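Local coordinates for zinc finger (CCCH type) motif-containing protein (PDB 7NG2) that probably reads N6-methyladenosine in RNA through its YTH domain, the part present here, and links that reading to mRNA cleavage and polyadenylation, at residues I19-M24 with G34-S39; R44-A49 with D54-L59; P84-P89 with G95-V100. One frame throughout, in Å; residues are numbered along the deposited sequence. Where two conformers were deposited one is given.

Contact 1 (I19-M24 with G34-S39)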
loop_
_atom_site.group_PDB
_atom_site.type_symbol
_atom_site.label_atom_id
_atom_site.label_comp_id
_atom_site.label_asym_id
_atom_site.label_seq_id
_atom_site.Cartn_x
_atom_site.Cartn_y
_atom_site.Cartn_z
ATOM N N ILE A 19 4.292 -0.594 0.077
ATOM C CA ILE A 19 4.276 -1.713 -0.857
ATOM C C ILE A 19 5.188 -1.351 -2.016
ATOM O O ILE A 19 5.042 -0.281 -2.611
ATOM C CB ILE A 19 2.851 -1.952 -1.376
ATOM C CG1 ILE A 19 1.930 -2.417 -0.246
ATOM C CG2 ILE A 19 2.865 -2.928 -2.553
ATOM C CD1 ILE A 19 2.282 -3.782 0.281
ATOM N N LYS A 20 6.106 -2.247 -2.358
ATOM C CA LYS A 20 6.972 -2.064 -3.513
ATOM C C LYS A 20 6.503 -2.967 -4.649
ATOM O O LYS A 20 5.979 -4.057 -4.423
ATOM C CB LYS A 20 8.428 -2.385 -3.163
ATOM C CG LYS A 20 9.041 -1.508 -2.072
ATOM C CD LYS A 20 9.058 -0.019 -2.430
ATOM C CE LYS A 20 10.046 0.253 -3.554
ATOM N NZ LYS A 20 10.233 1.729 -3.737
ATOM N N SER A 21 6.682 -2.502 -5.879
ATOM C CA SER A 21 6.313 -3.295 -7.042
ATOM C C SER A 21 7.441 -3.235 -8.054
ATOM O O SER A 21 7.902 -2.146 -8.397
ATOM C CB SER A 21 5.049 -2.737 -7.690
ATOM O OG SER A 21 4.686 -3.517 -8.818
ATOM N N ASN A 22 7.895 -4.389 -8.537
ATOM C CA ASN A 22 8.957 -4.328 -9.534
ATOM C C ASN A 22 8.453 -3.853 -10.892
ATOM O O ASN A 22 9.243 -3.318 -11.676
ATOM C CB ASN A 22 9.720 -5.655 -9.631
ATOM C CG ASN A 22 8.935 -6.736 -10.344
ATOM O OD1 ASN A 22 7.740 -6.910 -10.110
ATOM N ND2 ASN A 22 9.610 -7.474 -11.221
ATOM N N ARG A 23 7.159 -4.002 -11.173
ATOM C CA ARG A 23 6.607 -3.715 -12.488
ATOM C C ARG A 23 5.477 -2.711 -12.335
ATOM O O ARG A 23 4.558 -2.932 -11.541
ATOM C CB ARG A 23 6.040 -4.992 -13.119
ATOM C CG ARG A 23 7.078 -6.029 -13.508
ATOM C CD ARG A 23 6.423 -7.199 -14.232
ATOM N NE ARG A 23 7.406 -8.163 -14.713
ATOM C CZ ARG A 23 7.864 -8.201 -15.960
ATOM N NH1 ARG A 23 7.427 -7.326 -16.855
ATOM N NH2 ARG A 23 8.760 -9.113 -16.312
ATOM N N MET A 24 5.538 -1.620 -13.101
ATOM C CA MET A 24 4.393 -0.721 -13.177
ATOM C C MET A 24 3.151 -1.444 -13.675
ATOM O O MET A 24 2.038 -1.124 -13.246
ATOM C CB MET A 24 4.697 0.475 -14.082
ATOM C CG MET A 24 5.395 1.623 -13.384
ATOM S SD MET A 24 4.500 2.289 -11.965
ATOM C CE MET A 24 3.034 2.975 -12.722
ATOM N N GLY A 34 -8.545 -4.118 -8.483
ATOM C CA GLY A 34 -8.682 -3.989 -7.044
ATOM C C GLY A 34 -8.072 -5.148 -6.286
ATOM O O GLY A 34 -8.715 -5.728 -5.408
ATOM N N VAL A 35 -6.821 -5.483 -6.595
ATOM C CA VAL A 35 -6.228 -6.723 -6.112
ATOM C C VAL A 35 -4.735 -6.516 -5.897
ATOM O O VAL A 35 -4.087 -5.737 -6.603
ATOM C CB VAL A 35 -6.522 -7.882 -7.101
ATOM C CG1 VAL A 35 -5.909 -7.595 -8.476
ATOM C CG2 VAL A 35 -6.048 -9.224 -6.549
ATOM N N TRP A 36 -4.185 -7.236 -4.923
ATOM C CA TRP A 36 -2.744 -7.267 -4.702
ATOM C C TRP A 36 -2.369 -8.630 -4.134
ATOM O O TRP A 36 -3.225 -9.380 -3.665
ATOM C CB TRP A 36 -2.290 -6.140 -3.752
ATOM C CG TRP A 36 -0.817 -5.904 -3.814
ATOM C CD1 TRP A 36 0.088 -6.100 -2.817
ATOM C CD2 TRP A 36 -0.077 -5.427 -4.945
ATOM N NE1 TRP A 36 1.352 -5.778 -3.256
ATOM C CE2 TRP A 36 1.277 -5.369 -4.562
ATOM C CE3 TRP A 36 -0.428 -5.063 -6.250
ATOM C CZ2 TRP A 36 2.286 -4.943 -5.434
ATOM C CZ3 TRP A 36 0.574 -4.645 -7.118
ATOM C CH2 TRP A 36 1.915 -4.587 -6.702
ATOM N N ALA A 37 -1.073 -8.934 -4.171
ATOM C CA ALA A 37 -0.528 -10.076 -3.454
ATOM C C ALA A 37 0.887 -9.718 -3.035
ATOM O O ALA A 37 1.557 -8.916 -3.691
ATOM C CB ALA A 37 -0.536 -11.366 -4.294
ATOM N N THR A 38 1.349 -10.327 -1.950
ATOM C CA THR A 38 2.676 -10.028 -1.434
ATOM C C THR A 38 3.333 -11.324 -0.964
ATOM O O THR A 38 2.753 -12.410 -1.057
ATOM C CB THR A 38 2.601 -8.920 -0.370
ATOM O OG1 THR A 38 3.918 -8.485 -0.015
ATOM C CG2 THR A 38 1.890 -9.414 0.869
ATOM N N SER A 39 4.566 -11.207 -0.482
ATOM C CA SER A 39 5.301 -12.362 0.013
ATOM C C SER A 39 4.518 -13.045 1.135
ATOM O O SER A 39 3.644 -12.453 1.770
ATOM C CB SER A 39 6.664 -11.916 0.534
ATOM O OG SER A 39 6.498 -11.224 1.765
#

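Contact 2 (R44-A49 with D54-L59)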
loop_
_atom_site.group_PDB
_atom_site.type_symbol
_atom_site.label_atom_id
_atom_site.label_comp_id
_atom_site.label_asym_id
_atom_site.label_seq_id
_atom_site.Cartn_x
_atom_site.Cartn_y
_atom_site.Cartn_z
ATOM N N ARG A 44 1.159 -12.659 6.039
ATOM C CA ARG A 44 0.758 -12.928 7.414
ATOM C C ARG A 44 0.704 -11.635 8.217
ATOM O O ARG A 44 -0.249 -11.403 8.970
ATOM C CB ARG A 44 1.726 -13.919 8.054
ATOM C CG ARG A 44 1.260 -14.410 9.410
ATOM C CD ARG A 44 0.626 -15.798 9.293
ATOM N NE ARG A 44 -0.535 -15.811 8.408
ATOM C CZ ARG A 44 -1.756 -15.449 8.780
ATOM N NH1 ARG A 44 -1.963 -15.036 10.019
ATOM N NH2 ARG A 44 -2.762 -15.488 7.919
ATOM N N LYS A 45 1.707 -10.774 8.040
ATOM C CA LYS A 45 1.756 -9.498 8.745
ATOM C C LYS A 45 0.550 -8.629 8.404
ATOM O O LYS A 45 -0.080 -8.040 9.293
ATOM C CB LYS A 45 3.057 -8.788 8.370
ATOM C CG LYS A 45 3.237 -7.430 8.993
ATOM C CD LYS A 45 4.691 -7.013 8.911
ATOM C CE LYS A 45 5.088 -6.701 7.481
ATOM N NZ LYS A 45 6.550 -6.426 7.359
ATOM N N LEU A 46 0.219 -8.526 7.114
ATOM C CA LEU A 46 -0.934 -7.727 6.707
ATOM C C LEU A 46 -2.236 -8.359 7.179
ATOM O O LEU A 46 -3.174 -7.646 7.550
ATOM C CB LEU A 46 -0.954 -7.511 5.190
ATOM C CG LEU A 46 0.167 -6.643 4.604
ATOM C CD1 LEU A 46 0.025 -6.550 3.099
ATOM C CD2 LEU A 46 0.166 -5.249 5.211
ATOM N N SER A 47 -2.316 -9.689 7.164
ATOM C CA SER A 47 -3.519 -10.359 7.645
ATOM C C SER A 47 -3.779 -10.034 9.104
ATOM O O SER A 47 -4.920 -9.762 9.494
ATOM C CB SER A 47 -3.387 -11.869 7.471
ATOM O OG SER A 47 -3.315 -12.223 6.108
ATOM N N ASN A 48 -2.739 -10.105 9.933
ATOM C CA ASN A 48 -2.905 -9.804 11.352
ATOM C C ASN A 48 -3.270 -8.347 11.578
ATOM O O ASN A 48 -4.025 -8.040 12.502
ATOM C CB ASN A 48 -1.655 -10.210 12.134
ATOM C CG ASN A 48 -1.500 -11.708 12.207
ATOM O OD1 ASN A 48 -2.451 -12.436 11.951
ATOM N ND2 ASN A 48 -0.314 -12.177 12.554
ATOM N N ALA A 49 -2.759 -7.449 10.737
ATOM C CA ALA A 49 -3.173 -6.053 10.806
ATOM C C ALA A 49 -4.629 -5.888 10.377
ATOM O O ALA A 49 -5.388 -5.143 11.004
ATOM C CB ALA A 49 -2.242 -5.198 9.944
ATOM N N ASP A 54 -8.862 -0.873 12.298
ATOM C CA ASP A 54 -10.024 -0.405 11.552
ATOM C C ASP A 54 -9.703 -0.245 10.069
ATOM O O ASP A 54 -10.500 -0.638 9.212
ATOM C CB ASP A 54 -10.560 0.904 12.131
ATOM C CG ASP A 54 -11.054 0.772 13.563
ATOM O OD1 ASP A 54 -11.261 -0.348 14.083
ATOM O OD2 ASP A 54 -11.230 1.839 14.174
ATOM N N HIS A 55 -8.538 0.321 9.750
ATOM C CA HIS A 55 -8.082 0.539 8.375
ATOM C C HIS A 55 -6.622 0.164 8.230
ATOM O O HIS A 55 -5.779 0.659 8.985
ATOM C CB HIS A 55 -8.203 2.007 7.967
ATOM C CG HIS A 55 -9.584 2.555 8.081
ATOM N ND1 HIS A 55 -10.614 2.142 7.268
ATOM C CD2 HIS A 55 -10.103 3.497 8.903
ATOM C CE1 HIS A 55 -11.714 2.797 7.591
ATOM N NE2 HIS A 55 -11.429 3.631 8.577
ATOM N N VAL A 56 -6.327 -0.681 7.244
ATOM C CA VAL A 56 -4.956 -0.968 6.839
ATOM C C VAL A 56 -4.704 -0.275 5.509
ATOM O O VAL A 56 -5.342 -0.597 4.499
ATOM C CB VAL A 56 -4.703 -2.481 6.749
ATOM C CG1 VAL A 56 -3.333 -2.755 6.164
ATOM C CG2 VAL A 56 -4.848 -3.116 8.124
ATOM N N LEU A 57 -3.775 0.683 5.510
ATOM C CA LEU A 57 -3.443 1.472 4.334
ATOM C C LEU A 57 -2.150 0.970 3.709
ATOM O O LEU A 57 -1.188 0.646 4.417
ATOM C CB LEU A 57 -3.293 2.953 4.690
ATOM C CG LEU A 57 -4.554 3.732 5.082
ATOM C CD1 LEU A 57 -5.708 3.460 4.124
ATOM C CD2 LEU A 57 -4.976 3.481 6.519
ATOM N N LEU A 58 -2.175 0.859 2.385
ATOM C CA LEU A 58 -1.053 0.385 1.585
ATOM C C LEU A 58 -0.600 1.536 0.703
ATOM O O LEU A 58 -1.388 2.064 -0.081
ATOM C CB LEU A 58 -1.488 -0.804 0.735
ATOM C CG LEU A 58 -2.162 -1.921 1.532
ATOM C CD1 LEU A 58 -2.653 -2.960 0.562
ATOM C CD2 LEU A 58 -1.231 -2.557 2.557
ATOM N N LEU A 59 0.667 1.916 0.831
ATOM C CA LEU A 59 1.231 3.076 0.142
ATOM C C LEU A 59 2.148 2.533 -0.945
ATOM O O LEU A 59 3.192 1.945 -0.640
ATOM C CB LEU A 59 2.010 3.944 1.132
ATOM C CG LEU A 59 1.176 4.810 2.100
ATOM C CD1 LEU A 59 0.222 4.018 3.011
ATOM C CD2 LEU A 59 2.092 5.706 2.937
#

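Contact 3 (P84-P89 with G95-V100)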
loop_
_atom_site.group_PDB
_atom_site.type_symbol
_atom_site.label_atom_id
_atom_site.label_comp_id
_atom_site.label_asym_id
_atom_site.label_seq_id
_atom_site.Cartn_x
_atom_site.Cartn_y
_atom_site.Cartn_z
ATOM N N PRO A 84 -7.635 -15.873 -9.425
ATOM C CA PRO A 84 -6.555 -16.866 -9.344
ATOM C C PRO A 84 -5.634 -16.783 -10.555
ATOM O O PRO A 84 -6.088 -16.756 -11.700
ATOM C CB PRO A 84 -7.307 -18.201 -9.297
ATOM C CG PRO A 84 -8.664 -17.860 -8.784
ATOM C CD PRO A 84 -8.966 -16.491 -9.314
ATOM N N GLY A 85 -4.329 -16.712 -10.285
ATOM C CA GLY A 85 -3.310 -16.722 -11.320
ATOM C C GLY A 85 -3.090 -15.419 -12.052
ATOM O O GLY A 85 -2.333 -15.399 -13.028
ATOM N N ILE A 86 -3.701 -14.323 -11.597
ATOM C CA ILE A 86 -3.668 -13.072 -12.349
ATOM C C ILE A 86 -2.247 -12.556 -12.552
ATOM O O ILE A 86 -1.966 -11.878 -13.548
ATOM C CB ILE A 86 -4.587 -12.023 -11.688
ATOM C CG1 ILE A 86 -4.818 -10.846 -12.640
ATOM C CG2 ILE A 86 -4.017 -11.565 -10.333
ATOM C CD1 ILE A 86 -5.841 -9.834 -12.144
ATOM N N TRP A 87 -1.330 -12.863 -11.635
ATOM C CA TRP A 87 0.018 -12.308 -11.705
ATOM C C TRP A 87 0.959 -13.146 -12.549
ATOM O O TRP A 87 2.112 -12.756 -12.746
ATOM C CB TRP A 87 0.618 -12.141 -10.304
ATOM C CG TRP A 87 -0.245 -11.335 -9.407
ATOM C CD1 TRP A 87 -0.885 -11.772 -8.282
ATOM C CD2 TRP A 87 -0.608 -9.959 -9.569
ATOM N NE1 TRP A 87 -1.603 -10.743 -7.726
ATOM C CE2 TRP A 87 -1.456 -9.623 -8.501
ATOM C CE3 TRP A 87 -0.291 -8.977 -10.514
ATOM C CZ2 TRP A 87 -1.990 -8.342 -8.346
ATOM C CZ3 TRP A 87 -0.819 -7.711 -10.361
ATOM C CH2 TRP A 87 -1.662 -7.404 -9.288
ATOM N N GLY A 88 0.506 -14.280 -13.058
ATOM C CA GLY A 88 1.387 -15.168 -13.775
ATOM C C GLY A 88 2.213 -16.003 -12.819
ATOM O O GLY A 88 1.879 -16.150 -11.641
ATOM N N PRO A 89 3.320 -16.560 -13.316
ATOM C CA PRO A 89 4.080 -17.541 -12.519
ATOM C C PRO A 89 4.571 -17.041 -11.167
ATOM O O PRO A 89 4.786 -17.860 -10.263
ATOM C CB PRO A 89 5.239 -17.915 -13.450
ATOM C CG PRO A 89 4.691 -17.689 -14.825
ATOM C CD PRO A 89 3.809 -16.473 -14.702
ATOM N N GLY A 95 1.832 -15.066 -1.326
ATOM C CA GLY A 95 0.594 -15.422 -0.666
ATOM C C GLY A 95 -0.583 -15.249 -1.616
ATOM O O GLY A 95 -0.446 -14.835 -2.767
ATOM N N SER A 96 -1.772 -15.575 -1.114
ATOM C CA SER A 96 -2.964 -15.478 -1.946
ATOM C C SER A 96 -3.330 -14.013 -2.183
ATOM O O SER A 96 -2.986 -13.118 -1.400
ATOM C CB SER A 96 -4.145 -16.194 -1.287
ATOM O OG SER A 96 -3.943 -17.596 -1.223
ATOM N N ASN A 97 -4.039 -13.772 -3.285
ATOM C CA ASN A 97 -4.484 -12.429 -3.622
ATOM C C ASN A 97 -5.480 -11.911 -2.595
ATOM O O ASN A 97 -6.296 -12.656 -2.049
ATOM C CB ASN A 97 -5.168 -12.432 -4.989
ATOM C CG ASN A 97 -4.221 -12.796 -6.108
ATOM O OD1 ASN A 97 -3.027 -12.550 -6.027
ATOM N ND2 ASN A 97 -4.756 -13.382 -7.170
ATOM N N PHE A 98 -5.422 -10.610 -2.338
ATOM C CA PHE A 98 -6.404 -9.963 -1.485
ATOM C C PHE A 98 -6.924 -8.705 -2.165
ATOM O O PHE A 98 -6.284 -8.143 -3.059
ATOM C CB PHE A 98 -5.856 -9.648 -0.078
ATOM C CG PHE A 98 -4.592 -8.822 -0.067
ATOM C CD1 PHE A 98 -4.653 -7.442 -0.015
ATOM C CD2 PHE A 98 -3.346 -9.434 -0.068
ATOM C CE1 PHE A 98 -3.497 -6.682 0.031
ATOM C CE2 PHE A 98 -2.185 -8.680 -0.029
ATOM C CZ PHE A 98 -2.264 -7.298 0.020
ATOM N N ARG A 99 -8.117 -8.287 -1.753
ATOM C CA ARG A 99 -8.751 -7.124 -2.354
ATOM C C ARG A 99 -8.145 -5.838 -1.806
ATOM O O ARG A 99 -7.847 -5.724 -0.610
ATOM C CB ARG A 99 -10.257 -7.145 -2.091
ATOM C CG ARG A 99 -11.021 -8.071 -3.027
ATOM C CD ARG A 99 -12.527 -7.876 -2.925
ATOM N NE ARG A 99 -13.049 -8.293 -1.629
ATOM C CZ ARG A 99 -13.678 -7.485 -0.780
ATOM N NH1 ARG A 99 -13.866 -6.207 -1.088
ATOM N NH2 ARG A 99 -14.120 -7.957 0.378
ATOM N N VAL A 100 -7.983 -4.865 -2.699
ATOM C CA VAL A 100 -7.514 -3.525 -2.367
ATOM C C VAL A 100 -8.456 -2.527 -3.017
ATOM O O VAL A 100 -8.898 -2.723 -4.155
ATOM C CB VAL A 100 -6.075 -3.294 -2.879
ATOM C CG1 VAL A 100 -5.619 -1.857 -2.612
ATOM C CG2 VAL A 100 -5.127 -4.276 -2.237
#

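Contact 1 (I19-M24 with G34-S39)
Ile-19 and Ser-21, on the same side of strand 14-21, both press on the indole of Trp-36, and no hydrogen bond crosses between the two segments. The apolar part centres on Ile-19 CG2, which approaches the ring obliquely, 3.3 Å from Trp-36 NE1 and only slightly farther from CE2 and CZ2. Chi1 of -66° puts Ile-19 CG1 beside the backbone N and leaves CG2 anti to it, against the indole, while the CG1 branch carries CD1 past Trp-36 NE1 at 4.2 Å; the two side chains run alongside each other in opposing senses. Trp-36 has CG anti to its own N (chi1 -164°), which swings the indole out of strand 35-36 toward strand 14-21.

Polar atoms line the benzo edge. Ser-21 OG sits in the ring plane 3.6 Å from Trp-36 CH2, and Lys-20 O is also in plane, 3.9 Å from CZ2. The same hydroxyl donates to Arg-23 O (2.8 Å), approaching from 39° above the carbonyl plane, which fixes the rotation of OG beside the ring. Phe-60 and Trp-87 each meet the indole edge-to-face, and Ile-27 and Ser-30 of helix 24-33 also touch it. A tryptophan in this place, with Trp-87 beside it and isopropanol bound about 4 Å away, is consistent with the aromatic cage that receives methylated adenine in YTH domains.

Contact 2 (R44-A49 with D54-L59)
Ala-49 and Val-56 mark the closest backbone approach, their CA atoms 6.7 Å apart, where helix 40-52 lies over strand 55-62. The short axes of 44-49 and 55-59 pass 9.4 Å from each other and their N-to-C directions differ by 144°, so the chain doubles back roughly antiparallel after leaving the helix. No hydrogen bond joins the segments; the interface is apolar and buried.

Two side chains from each segment make it. Ala-49, about one helical turn on from Leu-46, brings its short side chain directly toward the strand, with CB 3.8 Å from Val-56 CG2. That methyl also meets the end of the peptide group, 3.6 Å from Ala-49 O, an oxygen that accepts a hydrogen bond from Thr-53 OG1. Val-56 spreads its two branches: at chi1 173° CG1 is anti to the backbone N and faces Leu-46, while CG2 is left for Ala-49. Leu-46 leaves its helix at an angle, yet its extended chi2 (179°) carries the branch end forward. Its CD2 reaches Leu-58 CD2 at 4.0 Å, the two leucines crossing at a slant, and lies more loosely against Val-56 CG1 at 4.4 Å.

Strand alternation decides which residues meet the helix. Val-56 and Leu-58 project to its side of the sheet, whereas Leu-59 packs on Leu-143, Cys-144 and Met-147 of helix 137-149. On the near side Phe-17 of strand 14-21 touches both Leu-46 and Ala-49, and Met-74 of strand 67-74 touches Leu-46 and Val-56. Helix 40-52 therefore rests across three adjacent strands of the YTH-domain sheet, with 55-62 in the middle and helix 137-149 behind it.

Contact 3 (P84-P89 with G95-V100)
Asn-97 OD1 lies at the edge of the Trp-87 indole, in its plane, and Ile-86 CG2 lies over one face, 3.6 Å above it and shifted toward the rim. The amide of Asn-97 stands almost upright to the ring, the planes 84° apart. OD1 accepts from Trp-87 NE1 at 2.9 Å, but the bond is weak: the N-H...O angle is 127°, and the oxygen sits toward the five-membered ring's CD1, 3.2 Å away. Gln-91 NE2 also donates to OD1, while Asn-97 ND2 is engaged by Leu-82 O, so both ends of the amide are tied to the loop.

As in other YTH domains, Trp-87 probably forms another wall of the aromatic cage; isopropanol bound close to its side chain is consistent with a pocket there. Asn-97 would then be a second-shell residue at the ring's NH edge.

With chi1 -166° Ile-86 has CG1 anti to the backbone N and CG2 between N and carbonyl carbon, 3.7 Å from Asn-97 ND2. The side chain also touches Thr-29 and His-33 of helix 24-33. A type I turn from Gly-85 to Gly-88, closed by Gly-88 N to Gly-85 O (3.1 Å), has Ile-86 and Trp-87 at its centre.

From the N terminus the three contacts follow in series, none enclosing or crossing another. Contact 1 closes the loop over helix 24-33, joining strand 14-21 to 35-36; contact 2 closes the short return from helix 40-52 to strand 55-62; contact 3 closes the loop segment leading into strand 98-109. All reach one mixed sheet. Contacts 1 and 2 meet where Ile-19 N probably bonds to Leu-59 O, and contacts 1 and 3 where Trp-36 O probably takes a bond from Phe-98 N. Between contacts 2 and 3, Phe-98 packs on Leu-46 and Leu-58. Contacts 1 and 3, which supply Trp-36 and Trp-87, probably line the methyladenine pocket, while contact 2 joins helix to sheet in the neighbouring core.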